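Local structure of Ala-tRNApro hydrolase ProX (Aeropyrum pernix, 1WDV) at residues Trp16-Met21 and Asn129-Ser135; Lys4-Trp8 and Pro99-Leu103; Pro61-Asn67 and Ala148-Glu152. The protein probably removes wrongly attached amino acids from tRNA, as a putative trans-editing deacylase that works alongside prolyl-tRNA synthetase. All coordinates share one frame; numbering follows the deposited sequence.

Contact 1: Trp16-Met21 and Asn129-Ser135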
ATOM      1  N   TRP A  16      -7.123  -3.821 -13.036  1.00 10.36           N
ATOM      2  CA  TRP A  16      -7.381  -3.146 -11.759  1.00  9.89           C
ATOM      3  C   TRP A  16      -8.322  -1.964 -11.964  1.00 10.31           C
ATOM      4  O   TRP A  16      -8.353  -1.359 -13.030  1.00 12.35           O
ATOM      5  CB  TRP A  16      -6.074  -2.653 -11.142  1.00  8.38           C
ATOM      6  CG  TRP A  16      -5.074  -3.726 -10.926  1.00  7.98           C
ATOM      7  CD1 TRP A  16      -5.215  -5.070 -11.140  1.00  9.91           C
ATOM      8  CD2 TRP A  16      -3.763  -3.535 -10.410  1.00  8.43           C
ATOM      9  NE1 TRP A  16      -4.048  -5.731 -10.783  1.00  9.11           N
ATOM     10  CE2 TRP A  16      -3.148  -4.807 -10.332  1.00  8.85           C
ATOM     11  CE3 TRP A  16      -3.051  -2.407  -9.996  1.00  6.64           C
ATOM     12  CZ2 TRP A  16      -1.840  -4.981  -9.863  1.00  9.34           C
ATOM     13  CZ3 TRP A  16      -1.759  -2.572  -9.527  1.00  7.77           C
ATOM     14  CH2 TRP A  16      -1.164  -3.848  -9.470  1.00  9.73           C
ATOM     15  N   ARG A  17      -9.066  -1.617 -10.920  1.00  9.79           N
ATOM     16  CA  ARG A  17     -10.050  -0.552 -11.026  1.00 11.25           C
ATOM     17  C   ARG A  17      -9.991   0.389  -9.843  1.00 10.54           C
ATOM     18  O   ARG A  17      -9.575  -0.013  -8.760  1.00 11.68           O
ATOM     19  CB  ARG A  17     -11.466  -1.138 -11.012  1.00 14.73           C
ATOM     20  CG  ARG A  17     -11.766  -2.250 -11.978  1.00 19.80           C
ATOM     21  CD  ARG A  17     -13.280  -2.503 -11.985  1.00 20.71           C
ATOM     22  NE  ARG A  17     -13.795  -2.845 -10.661  1.00 21.90           N
ATOM     23  CZ  ARG A  17     -15.065  -3.143 -10.418  1.00 26.54           C
ATOM     24  NH1 ARG A  17     -15.944  -3.141 -11.420  1.00 28.58           N
ATOM     25  NH2 ARG A  17     -15.460  -3.452  -9.186  1.00 24.89           N
ATOM     26  N   LEU A  18     -10.422   1.632 -10.046  1.00  8.96           N
ATOM     27  CA  LEU A  18     -10.503   2.591  -8.942  1.00 10.14           C
ATOM     28  C   LEU A  18     -11.974   2.668  -8.517  1.00 11.61           C
ATOM     29  O   LEU A  18     -12.865   2.890  -9.355  1.00 15.51           O
ATOM     30  CB  LEU A  18     -10.027   3.990  -9.351  1.00 16.14           C
ATOM     31  CG  LEU A  18      -8.528   4.264  -9.457  1.00 18.34           C
ATOM     32  CD1 LEU A  18      -8.352   5.732  -9.789  1.00 26.40           C
ATOM     33  CD2 LEU A  18      -7.810   3.919  -8.135  1.00 14.54           C
ATOM     34  N   LEU A  19     -12.236   2.466  -7.233  1.00  9.83           N
ATOM     35  CA  LEU A  19     -13.592   2.528  -6.706  1.00 10.80           C
ATOM     36  C   LEU A  19     -13.653   3.824  -5.926  1.00 10.39           C
ATOM     37  O   LEU A  19     -12.710   4.175  -5.216  1.00 10.65           O
ATOM     38  CB  LEU A  19     -13.881   1.331  -5.814  1.00 11.42           C
ATOM     39  CG  LEU A  19     -13.805  -0.038  -6.512  1.00 14.45           C
ATOM     40  CD1 LEU A  19     -14.207  -1.084  -5.506  1.00 17.15           C
ATOM     41  CD2 LEU A  19     -14.716  -0.095  -7.763  1.00 18.78           C
ATOM     42  N   ILE A  20     -14.760   4.549  -6.056  1.00 10.83           N
ATOM     43  CA  ILE A  20     -14.871   5.849  -5.388  1.00 10.16           C
ATOM     44  C   ILE A  20     -15.838   5.870  -4.229  1.00  9.48           C
ATOM     45  O   ILE A  20     -16.971   5.443  -4.367  1.00  9.98           O
ATOM     46  CB  ILE A  20     -15.350   6.906  -6.413  1.00 11.08           C
ATOM     47  CG1 ILE A  20     -14.511   6.810  -7.690  1.00 12.89           C
ATOM     48  CG2 ILE A  20     -15.285   8.293  -5.792  1.00 12.73           C
ATOM     49  CD1 ILE A  20     -13.019   6.976  -7.460  1.00 16.04           C
HETATM   50  N   MSE A  21     -15.397   6.374  -3.083  1.00  8.57           N
HETATM   51  CA  MSE A  21     -16.255   6.482  -1.904  1.00  9.91           C
HETATM   52  C   MSE A  21     -16.819   7.906  -1.931  1.00 10.46           C
HETATM   53  O   MSE A  21     -16.090   8.861  -2.101  1.00 11.56           O
HETATM   54  CB  MSE A  21     -15.417   6.261  -0.646  1.00 13.20           C
HETATM   55  CG  MSE A  21     -14.556   5.008  -0.733  1.00 11.73           C
HETATM   56 SE   MSE A  21     -15.661   3.443  -0.816  1.00 30.95          SE
HETATM   57  CE  MSE A  21     -16.563   3.988   0.652  1.00  5.54           C
ATOM     58  N   ASN A 129     -10.536   9.644  -1.384  1.00 15.41           N
ATOM     59  CA  ASN A 129     -11.810   8.975  -1.648  1.00 16.11           C
ATOM     60  C   ASN A 129     -11.755   7.853  -2.684  1.00 13.82           C
ATOM     61  O   ASN A 129     -12.794   7.379  -3.151  1.00 14.01           O
ATOM     62  CB  ASN A 129     -12.841  10.015  -2.105  1.00 19.07           C
ATOM     63  CG  ASN A 129     -12.559  10.548  -3.497  1.00 18.72           C
ATOM     64  OD1 ASN A 129     -11.444  10.447  -4.006  1.00 21.50           O
ATOM     65  ND2 ASN A 129     -13.572  11.144  -4.119  1.00 23.21           N
ATOM     66  N   ALA A 130     -10.555   7.407  -3.048  1.00 12.09           N
ATOM     67  CA  ALA A 130     -10.483   6.369  -4.061  1.00  9.11           C
ATOM     68  C   ALA A 130      -9.728   5.168  -3.551  1.00  9.76           C
ATOM     69  O   ALA A 130      -8.695   5.306  -2.899  1.00 11.42           O
ATOM     70  CB  ALA A 130      -9.781   6.904  -5.343  1.00  9.88           C
ATOM     71  N   LEU A 131     -10.287   3.993  -3.815  1.00  9.91           N
ATOM     72  CA  LEU A 131      -9.654   2.747  -3.451  1.00 10.34           C
ATOM     73  C   LEU A 131      -9.248   1.991  -4.719  1.00  9.56           C
ATOM     74  O   LEU A 131      -9.990   1.951  -5.701  1.00 12.21           O
ATOM     75  CB  LEU A 131     -10.619   1.893  -2.623  1.00  9.96           C
ATOM     76  CG  LEU A 131     -10.964   2.534  -1.272  1.00 15.56           C
ATOM     77  CD1 LEU A 131     -12.302   1.972  -0.789  1.00 21.46           C
ATOM     78  CD2 LEU A 131      -9.874   2.235  -0.256  1.00 20.78           C
ATOM     79  N   LEU A 132      -8.061   1.386  -4.702  1.00  7.02           N
ATOM     80  CA  LEU A 132      -7.600   0.625  -5.859  1.00  6.49           C
ATOM     81  C   LEU A 132      -7.908  -0.849  -5.649  1.00  5.93           C
ATOM     82  O   LEU A 132      -7.401  -1.465  -4.705  1.00  7.38           O
ATOM     83  CB  LEU A 132      -6.084   0.775  -6.022  1.00  8.55           C
ATOM     84  CG  LEU A 132      -5.400  -0.108  -7.083  1.00  7.63           C
ATOM     85  CD1 LEU A 132      -5.886   0.303  -8.465  1.00 11.68           C
ATOM     86  CD2 LEU A 132      -3.879   0.054  -6.970  1.00  9.02           C
ATOM     87  N   GLU A 133      -8.743  -1.414  -6.519  1.00  5.38           N
ATOM     88  CA  GLU A 133      -9.086  -2.825  -6.434  1.00  5.60           C
ATOM     89  C   GLU A 133      -8.027  -3.534  -7.273  1.00  7.57           C
ATOM     90  O   GLU A 133      -7.931  -3.288  -8.495  1.00  9.07           O
ATOM     91  CB  GLU A 133     -10.463  -3.065  -7.035  1.00  9.81           C
ATOM     92  CG  GLU A 133     -10.862  -4.521  -7.132  1.00 10.56           C
ATOM     93  CD  GLU A 133     -12.124  -4.645  -7.975  1.00 15.30           C
ATOM     94  OE1 GLU A 133     -13.225  -4.448  -7.434  1.00 19.15           O
ATOM     95  OE2 GLU A 133     -12.010  -4.879  -9.191  1.00 17.02           O
ATOM     96  N   PHE A 134      -7.226  -4.383  -6.628  1.00  6.98           N
ATOM     97  CA  PHE A 134      -6.147  -5.085  -7.340  1.00  6.72           C
ATOM     98  C   PHE A 134      -5.816  -6.475  -6.792  1.00  8.25           C
ATOM     99  O   PHE A 134      -6.260  -6.872  -5.730  1.00  9.07           O
ATOM    100  CB  PHE A 134      -4.867  -4.214  -7.318  1.00  5.74           C
ATOM    101  CG  PHE A 134      -4.156  -4.161  -5.974  1.00  5.43           C
ATOM    102  CD1 PHE A 134      -3.080  -5.019  -5.699  1.00  5.74           C
ATOM    103  CD2 PHE A 134      -4.534  -3.231  -4.995  1.00  5.44           C
ATOM    104  CE1 PHE A 134      -2.406  -4.946  -4.477  1.00  5.06           C
ATOM    105  CE2 PHE A 134      -3.865  -3.146  -3.773  1.00  5.82           C
ATOM    106  CZ  PHE A 134      -2.791  -4.011  -3.505  1.00  6.28           C
ATOM    107  N   SER A 135      -4.993  -7.198  -7.537  1.00  7.89           N
ATOM    108  CA  SER A 135      -4.568  -8.543  -7.141  1.00  6.82           C
ATOM    109  C   SER A 135      -3.165  -8.461  -6.577  1.00  7.23           C
ATOM    110  O   SER A 135      -2.265  -7.982  -7.249  1.00  6.97           O
ATOM    111  CB  SER A 135      -4.513  -9.455  -8.369  1.00  9.15           C
ATOM    112  OG  SER A 135      -3.629 -10.551  -8.125  1.00  8.52           O
TER
HETATM  113  O   HOH W   1     -16.367  11.467  -3.616  1.00 34.25           O

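Contact 2: Lys4-Trp8 and Pro99-Leu103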
ATOM      1  N   LYS A   4      -2.223   9.501 -12.138  1.00 22.33           N
ATOM      2  CA  LYS A   4      -1.033   8.668 -12.241  1.00 21.30           C
ATOM      3  C   LYS A   4      -1.345   7.189 -12.030  1.00 18.39           C
ATOM      4  O   LYS A   4      -0.800   6.343 -12.722  1.00 17.75           O
ATOM      5  CB  LYS A   4       0.038   9.103 -11.230  1.00 24.64           C
ATOM      6  CG  LYS A   4       0.525  10.553 -11.397  1.00 28.13           C
ATOM      7  CD  LYS A   4       1.828  10.798 -10.614  1.00 29.76           C
ATOM      8  CE  LYS A   4       2.273  12.255 -10.755  1.00 33.11           C
ATOM      9  NZ  LYS A   4       3.741  12.433 -10.555  1.00 35.86           N
ATOM     10  N   VAL A   5      -2.214   6.877 -11.070  1.00 16.44           N
ATOM     11  CA  VAL A   5      -2.544   5.485 -10.815  1.00 12.83           C
ATOM     12  C   VAL A   5      -3.303   4.903 -11.995  1.00 13.07           C
ATOM     13  O   VAL A   5      -3.001   3.806 -12.430  1.00 13.07           O
ATOM     14  CB  VAL A   5      -3.376   5.339  -9.512  1.00 13.08           C
ATOM     15  CG1 VAL A   5      -3.804   3.906  -9.309  1.00 12.50           C
ATOM     16  CG2 VAL A   5      -2.541   5.813  -8.357  1.00 12.32           C
ATOM     17  N   GLU A   6      -4.283   5.646 -12.512  1.00 15.03           N
ATOM     18  CA  GLU A   6      -5.055   5.173 -13.669  1.00 19.15           C
ATOM     19  C   GLU A   6      -4.148   4.968 -14.882  1.00 17.80           C
ATOM     20  O   GLU A   6      -4.288   3.982 -15.609  1.00 16.46           O
ATOM     21  CB  GLU A   6      -6.176   6.168 -14.017  1.00 22.64           C
ATOM     22  CG  GLU A   6      -7.344   6.150 -13.037  1.00 32.34           C
ATOM     23  CD  GLU A   6      -8.336   7.303 -13.247  1.00 38.76           C
ATOM     24  OE1 GLU A   6      -8.986   7.353 -14.326  1.00 40.85           O
ATOM     25  OE2 GLU A   6      -8.458   8.157 -12.332  1.00 41.55           O
ATOM     26  N   GLU A   7      -3.228   5.911 -15.096  1.00 20.39           N
ATOM     27  CA  GLU A   7      -2.285   5.838 -16.216  1.00 20.61           C
ATOM     28  C   GLU A   7      -1.338   4.635 -16.048  1.00 19.32           C
ATOM     29  O   GLU A   7      -0.915   4.020 -17.024  1.00 17.66           O
ATOM     30  CB  GLU A   7      -1.455   7.143 -16.316  1.00 24.87           C
ATOM     31  CG  GLU A   7      -2.245   8.454 -16.555  1.00 30.43           C
ATOM     32  CD  GLU A   7      -1.374   9.735 -16.394  1.00 37.34           C
ATOM     33  OE1 GLU A   7      -0.734   9.922 -15.328  1.00 40.78           O
ATOM     34  OE2 GLU A   7      -1.322  10.567 -17.335  1.00 39.52           O
ATOM     35  N   TRP A   8      -1.021   4.281 -14.805  1.00 17.70           N
ATOM     36  CA  TRP A   8      -0.123   3.173 -14.542  1.00 15.77           C
ATOM     37  C   TRP A   8      -0.798   1.866 -14.939  1.00 14.50           C
ATOM     38  O   TRP A   8      -0.196   1.002 -15.570  1.00 13.85           O
ATOM     39  CB  TRP A   8       0.255   3.157 -13.046  1.00 16.46           C
ATOM     40  CG  TRP A   8       1.332   2.170 -12.679  1.00 18.42           C
ATOM     41  CD1 TRP A   8       2.675   2.424 -12.589  1.00 18.27           C
ATOM     42  CD2 TRP A   8       1.164   0.781 -12.372  1.00 17.93           C
ATOM     43  NE1 TRP A   8       3.351   1.276 -12.246  1.00 20.00           N
ATOM     44  CE2 TRP A   8       2.452   0.251 -12.107  1.00 19.32           C
ATOM     45  CE3 TRP A   8       0.059  -0.072 -12.295  1.00 18.73           C
ATOM     46  CZ2 TRP A   8       2.655  -1.091 -11.772  1.00 21.31           C
ATOM     47  CZ3 TRP A   8       0.262  -1.414 -11.960  1.00 20.67           C
ATOM     48  CH2 TRP A   8       1.557  -1.907 -11.704  1.00 23.30           C
ATOM     49  N   PRO A  99      -1.091   4.998  -2.892  1.00  7.63           N
ATOM     50  CA  PRO A  99      -1.196   3.790  -3.714  1.00  8.31           C
ATOM     51  C   PRO A  99       0.072   2.942  -3.633  1.00  9.69           C
ATOM     52  O   PRO A  99       1.121   3.422  -3.230  1.00  7.06           O
ATOM     53  CB  PRO A  99      -1.414   4.341  -5.114  1.00  8.36           C
ATOM     54  CG  PRO A  99      -0.499   5.599  -5.087  1.00  9.19           C
ATOM     55  CD  PRO A  99      -0.705   6.174  -3.699  1.00 10.32           C
ATOM     56  N   PRO A 100      -0.014   1.656  -4.033  1.00  8.66           N
ATOM     57  CA  PRO A 100       1.152   0.766  -4.006  1.00  9.32           C
ATOM     58  C   PRO A 100       1.922   0.805  -5.334  1.00  9.33           C
ATOM     59  O   PRO A 100       2.926   0.111  -5.517  1.00 11.52           O
ATOM     60  CB  PRO A 100       0.514  -0.605  -3.728  1.00  7.53           C
ATOM     61  CG  PRO A 100      -0.759  -0.522  -4.500  1.00  9.62           C
ATOM     62  CD  PRO A 100      -1.271   0.886  -4.183  1.00  8.29           C
ATOM     63  N   VAL A 101       1.445   1.618  -6.270  1.00  8.48           N
ATOM     64  CA  VAL A 101       2.094   1.772  -7.567  1.00  9.74           C
ATOM     65  C   VAL A 101       2.092   3.251  -7.929  1.00 10.39           C
ATOM     66  O   VAL A 101       1.408   4.061  -7.280  1.00  7.61           O
ATOM     67  CB  VAL A 101       1.347   0.992  -8.681  1.00  8.91           C
ATOM     68  CG1 VAL A 101       1.371  -0.499  -8.382  1.00  8.79           C
ATOM     69  CG2 VAL A 101      -0.101   1.498  -8.824  1.00  9.02           C
ATOM     70  N   ALA A 102       2.864   3.596  -8.957  1.00  9.78           N
ATOM     71  CA  ALA A 102       2.962   4.980  -9.423  1.00 11.32           C
ATOM     72  C   ALA A 102       3.523   5.939  -8.360  1.00  9.76           C
ATOM     73  O   ALA A 102       3.173   7.144  -8.304  1.00 10.36           O
ATOM     74  CB  ALA A 102       1.595   5.460  -9.933  1.00 11.94           C
ATOM     75  N   LEU A 103       4.425   5.407  -7.536  1.00 10.60           N
ATOM     76  CA  LEU A 103       5.124   6.197  -6.523  1.00  7.78           C
ATOM     77  C   LEU A 103       6.488   6.597  -7.128  1.00  7.90           C
ATOM     78  O   LEU A 103       6.886   6.051  -8.192  1.00  9.04           O
ATOM     79  CB  LEU A 103       5.394   5.332  -5.278  1.00  8.67           C
ATOM     80  CG  LEU A 103       4.187   4.781  -4.519  1.00 11.28           C
ATOM     81  CD1 LEU A 103       4.656   3.734  -3.516  1.00 13.88           C
ATOM     82  CD2 LEU A 103       3.463   5.953  -3.829  1.00 10.09           C
TER

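Contact 3: Pro61-Asn67 and Ala148-Glu152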
ATOM      1  N   PRO A  61      -2.137  -6.154   5.489  1.00  7.68           N
ATOM      2  CA  PRO A  61      -3.583  -6.321   5.717  1.00  9.35           C
ATOM      3  C   PRO A  61      -4.080  -5.223   6.649  1.00  9.22           C
ATOM      4  O   PRO A  61      -3.367  -4.794   7.549  1.00  8.64           O
ATOM      5  CB  PRO A  61      -3.693  -7.689   6.381  1.00  8.76           C
ATOM      6  CG  PRO A  61      -2.453  -8.388   5.955  1.00 10.85           C
ATOM      7  CD  PRO A  61      -1.393  -7.333   5.957  1.00  9.29           C
ATOM      8  N   GLY A  62      -5.319  -4.802   6.453  1.00  8.87           N
ATOM      9  CA  GLY A  62      -5.874  -3.718   7.241  1.00  7.87           C
ATOM     10  C   GLY A  62      -6.064  -3.987   8.712  1.00  8.23           C
ATOM     11  O   GLY A  62      -6.139  -3.020   9.507  1.00  7.88           O
ATOM     12  N   ASP A  63      -6.173  -5.272   9.067  1.00  7.00           N
ATOM     13  CA  ASP A  63      -6.346  -5.657  10.461  1.00  7.73           C
ATOM     14  C   ASP A  63      -5.021  -5.962  11.159  1.00  9.88           C
ATOM     15  O   ASP A  63      -5.013  -6.535  12.243  1.00  9.58           O
ATOM     16  CB  ASP A  63      -7.329  -6.845  10.600  1.00  8.99           C
ATOM     17  CG  ASP A  63      -6.911  -8.079   9.806  1.00 12.52           C
ATOM     18  OD1 ASP A  63      -5.954  -8.008   9.015  1.00  9.86           O
ATOM     19  OD2 ASP A  63      -7.563  -9.139   9.976  1.00 10.21           O
ATOM     20  N   LYS A  64      -3.896  -5.561  10.562  1.00  9.63           N
ATOM     21  CA  LYS A  64      -2.595  -5.783  11.212  1.00 10.35           C
ATOM     22  C   LYS A  64      -1.845  -4.464  11.273  1.00 11.24           C
ATOM     23  O   LYS A  64      -2.306  -3.451  10.755  1.00 11.47           O
ATOM     24  CB  LYS A  64      -1.738  -6.779  10.420  1.00 10.90           C
ATOM     25  CG  LYS A  64      -2.421  -8.101  10.089  1.00 11.99           C
ATOM     26  CD  LYS A  64      -2.497  -9.026  11.286  1.00 16.27           C
ATOM     27  CE  LYS A  64      -2.915 -10.438  10.834  1.00 20.84           C
ATOM     28  NZ  LYS A  64      -3.188 -11.294  12.020  1.00 28.49           N
ATOM     29  N   ARG A  65      -0.715  -4.470  11.973  1.00  9.93           N
ATOM     30  CA  ARG A  65       0.146  -3.295  12.055  1.00 11.03           C
ATOM     31  C   ARG A  65       1.537  -3.715  11.605  1.00  9.86           C
ATOM     32  O   ARG A  65       1.851  -4.907  11.523  1.00  9.63           O
ATOM     33  CB  ARG A  65       0.167  -2.717  13.479  1.00 12.99           C
ATOM     34  CG  ARG A  65      -1.119  -1.921  13.774  1.00 20.03           C
ATOM     35  CD  ARG A  65      -1.202  -1.337  15.172  1.00 24.47           C
ATOM     36  NE  ARG A  65      -2.263  -0.323  15.262  1.00 27.10           N
ATOM     37  CZ  ARG A  65      -2.873   0.026  16.394  1.00 25.56           C
ATOM     38  NH1 ARG A  65      -2.542  -0.573  17.531  1.00 27.28           N
ATOM     39  NH2 ARG A  65      -3.769   1.011  16.400  1.00 20.02           N
ATOM     40  N   LEU A  66       2.375  -2.745  11.292  1.00  7.90           N
ATOM     41  CA  LEU A  66       3.725  -3.076  10.854  1.00  8.18           C
ATOM     42  C   LEU A  66       4.588  -3.690  11.954  1.00  8.85           C
ATOM     43  O   LEU A  66       4.564  -3.231  13.099  1.00  9.19           O
ATOM     44  CB  LEU A  66       4.415  -1.808  10.342  1.00  9.05           C
ATOM     45  CG  LEU A  66       5.834  -2.031   9.790  1.00 12.56           C
ATOM     46  CD1 LEU A  66       5.697  -2.652   8.398  1.00 12.04           C
ATOM     47  CD2 LEU A  66       6.589  -0.699   9.711  1.00 17.47           C
ATOM     48  N   ASN A  67       5.348  -4.726  11.595  1.00 10.20           N
ATOM     49  CA  ASN A  67       6.289  -5.345  12.522  1.00 12.44           C
ATOM     50  C   ASN A  67       7.616  -4.618  12.204  1.00 11.52           C
ATOM     51  O   ASN A  67       8.311  -4.940  11.223  1.00 11.02           O
ATOM     52  CB  ASN A  67       6.411  -6.846  12.236  1.00 15.36           C
ATOM     53  CG  ASN A  67       7.298  -7.544  13.233  1.00 17.59           C
ATOM     54  OD1 ASN A  67       8.317  -6.997  13.657  1.00 17.65           O
ATOM     55  ND2 ASN A  67       6.925  -8.762  13.610  1.00 22.05           N
ATOM     56  N   ALA A 148       7.473 -10.467   2.037  1.00  7.56           N
ATOM     57  CA  ALA A 148       8.045 -10.706   3.351  1.00  9.99           C
ATOM     58  C   ALA A 148       6.975 -10.834   4.416  1.00  9.44           C
ATOM     59  O   ALA A 148       5.799 -10.650   4.137  1.00 10.84           O
ATOM     60  CB  ALA A 148       8.992  -9.542   3.701  1.00 10.14           C
ATOM     61  N   ASP A 149       7.380 -11.175   5.634  1.00 11.09           N
ATOM     62  CA  ASP A 149       6.453 -11.278   6.748  1.00  8.98           C
ATOM     63  C   ASP A 149       6.748 -10.021   7.543  1.00 10.60           C
ATOM     64  O   ASP A 149       7.692  -9.986   8.343  1.00 12.70           O
ATOM     65  CB  ASP A 149       6.751 -12.539   7.570  1.00  9.88           C
ATOM     66  CG  ASP A 149       6.561 -13.790   6.746  1.00 12.69           C
ATOM     67  OD1 ASP A 149       5.420 -14.040   6.344  1.00 13.61           O
ATOM     68  OD2 ASP A 149       7.552 -14.502   6.476  1.00 17.68           O
ATOM     69  N   VAL A 150       5.922  -9.001   7.336  1.00  8.62           N
ATOM     70  CA  VAL A 150       6.166  -7.710   7.973  1.00  8.89           C
ATOM     71  C   VAL A 150       5.007  -7.143   8.766  1.00 11.39           C
ATOM     72  O   VAL A 150       4.976  -5.946   9.051  1.00 11.45           O
ATOM     73  CB  VAL A 150       6.605  -6.692   6.902  1.00  8.30           C
ATOM     74  CG1 VAL A 150       8.005  -7.047   6.401  1.00 11.74           C
ATOM     75  CG2 VAL A 150       5.609  -6.702   5.739  1.00  9.29           C
ATOM     76  N   SER A 151       4.048  -7.990   9.127  1.00 10.87           N
ATOM     77  CA  SER A 151       2.902  -7.524   9.883  1.00 11.50           C
ATOM     78  C   SER A 151       2.763  -8.286  11.184  1.00 12.62           C
ATOM     79  O   SER A 151       3.318  -9.370  11.339  1.00 14.38           O
ATOM     80  CB  SER A 151       1.626  -7.669   9.034  1.00 13.57           C
ATOM     81  OG  SER A 151       1.428  -9.017   8.638  1.00 14.23           O
ATOM     82  N   GLU A 152       2.022  -7.708  12.121  1.00 14.13           N
ATOM     83  CA  GLU A 152       1.808  -8.338  13.423  1.00 16.54           C
ATOM     84  C   GLU A 152       0.476  -7.910  14.005  1.00 17.68           C
ATOM     85  O   GLU A 152       0.062  -8.547  15.009  1.00 17.36           O
ATOM     86  CB  GLU A 152       2.929  -7.958  14.396  1.00 18.13           C
ATOM     87  CG  GLU A 152       3.066  -6.468  14.614  1.00 18.80           C
ATOM     88  CD  GLU A 152       4.211  -6.127  15.545  1.00 24.26           C
ATOM     89  OE1 GLU A 152       5.175  -6.920  15.634  1.00 28.39           O
ATOM     90  OE2 GLU A 152       4.158  -5.058  16.180  1.00 25.81           O
ATOM     91  OXT GLU A 152      -0.118  -6.939  13.476  1.00 14.16           O
TER
HETATM   92  O   HOH W   2      -2.504  -9.786  14.811  1.00 31.73           O
HETATM   93  O   HOH W   3       4.393 -10.968  13.106  1.00 37.21           O

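Contact 1: Trp16-Met21 and Asn129-Ser135
Arg17 and Glu133 pair twice, through main chain and through side chains. Their backbones form one hydrogen-bonded antiparallel pair, and Leu19 and Leu131 form the next, with Leu19 N to Leu131 O at 2.8 Å. Met21 N adds a last straight bond to Asn129 O, and a water joins Met21 O to Asn129 ND2.

The charged side chains lie alongside each other, pointing the same way. Arg17 NH2 meets the syn side of Glu133 OE1 at 3.0 Å, while the NE bond to OE2 is weak and strongly bent (122°). A turn at chi3 (-58°) folds the arginine so that guanidinium and carboxylate planes lie only 26° apart.

Apolar contacts finish the pairing. Phe134 CB sits over one face of the Trp16 indole, whose NE1 bonds to Glu138, as a CH-pi contact, 3.5 Å from the centroid of the five-membered ring, and the two aromatic rings meet obliquely. Ile20 CD1 touches Ala130 CB at 3.9 Å, and Met21 SE reaches Leu131 CD1 at 3.7 Å.

Strand 17-20 is one of the two outer strands of a three-stranded antiparallel sheet, with 130-134 in the middle and 121-124 on its other side.

Contact 2: Lys4-Trp8 and Pro99-Leu103
Trp8 and Val5 of the N-terminal helix 4-12 pack against Val101, Ala102 and Pro99, in a plain helix-on-loop contact within the editing-domain fold. The loop lies between helix 84-91 and strand 108-112. No hydrogen bond crosses, and the contact rests mainly on apolar packing.

The main interaction is CH-pi. Val101 stands over one face of the Trp8 indole, with its CB 3.6 Å above the plane and its two methyls spread across the ring system: CG1 covers the six-membered ring, 13° off the normal, and CG2 lies 3.8 Å from Trp8 CE3. With CG anti to the backbone N (chi1 -172°) and chi2 near a right angle, Trp8 turns this face to the loop. The Ala102 backbone N comes over the same face near the pyrrole side, 3.8 Å from Trp8 CD1. A leucine in place of Trp8 would probably strip Val101 of its flat platform and open a gap beside Trp16, whose ring meets the indole.

Methyl contacts fill in the rest. Ala102 CB rests on the helix backbone, 3.8 Å from Lys4 O, and is 4.1 Å from Trp8 CB. Ala102 O is held by the hydroxyl of Tyr93. Earlier in the loop, Val5 CG2 slants across the pyrrolidine ring of Pro99, 3.7 Å from its CB and 3.9 Å from its CG.

Contact 3: Pro61-Asn67 and Ala148-Glu152
The C-terminal tail, just past edge strand 146-148, joins the loop that leads from strand 55-61 to helix 68-75, with Leu66 and Ser151 forming a single backbone bridge. Asn67 N gives a straight bond to Val150 O at 2.8 Å, from above the carbonyl plane; Glu152 N meets Arg65 O at 2.9 Å; and Arg65 N holds the terminal carboxylate through Glu152 OXT at 3.0 Å.

Lys64 CB lies 3.5 Å from Glu152 OXT; beyond it a bend at chi2 (-76°) carries the chain past the carboxylate, and one water joins NZ to Glu152 O. The lysine charge, reached through the water, would probably offset part of the terminus's negative charge. Another water accepts a weak bond from Asn67 ND2 and donates to Ser151 O. The Glu152 side chain crosses that of Asn67 at about a right angle, OE1 3.2 Å from ND2 but too poorly angled for a hydrogen bond.

On the buried side Leu66 CD1 lies 3.4 Å from Val150 O, both side chains meeting Met71. Outside the pair, Ser151 OG bonds to Asp112 and Asn67 OD1 to Ser70 N. This N-cap places the chain terminus at the start of helix 68-75, beside a mixed sheet.

Contacts 1 and 2 touch and share one corner of the fold: helix 4-12 runs into strand 17-20, and the Trp8 and Trp16 rings meet between them, with Val101 against both. Contact 3, on the opposite side of the chain's centre, joins the loops beyond strands 55-61 and 146-148 of the mixed sheet. Trp16, Leu132 and Phe134 of contact 1 and Val5 and Val101 of contact 2 are buried, whereas Arg17, Lys4 and the Glu152 end of contact 3 lie at the surface. Contact 1 combines regular strand pairing with an ion pair, contact 2 has no hydrogen bond across it and rests on apolar and CH-pi packing, and contact 3 relies on irregular backbone bonds, waters and the terminal carboxylate.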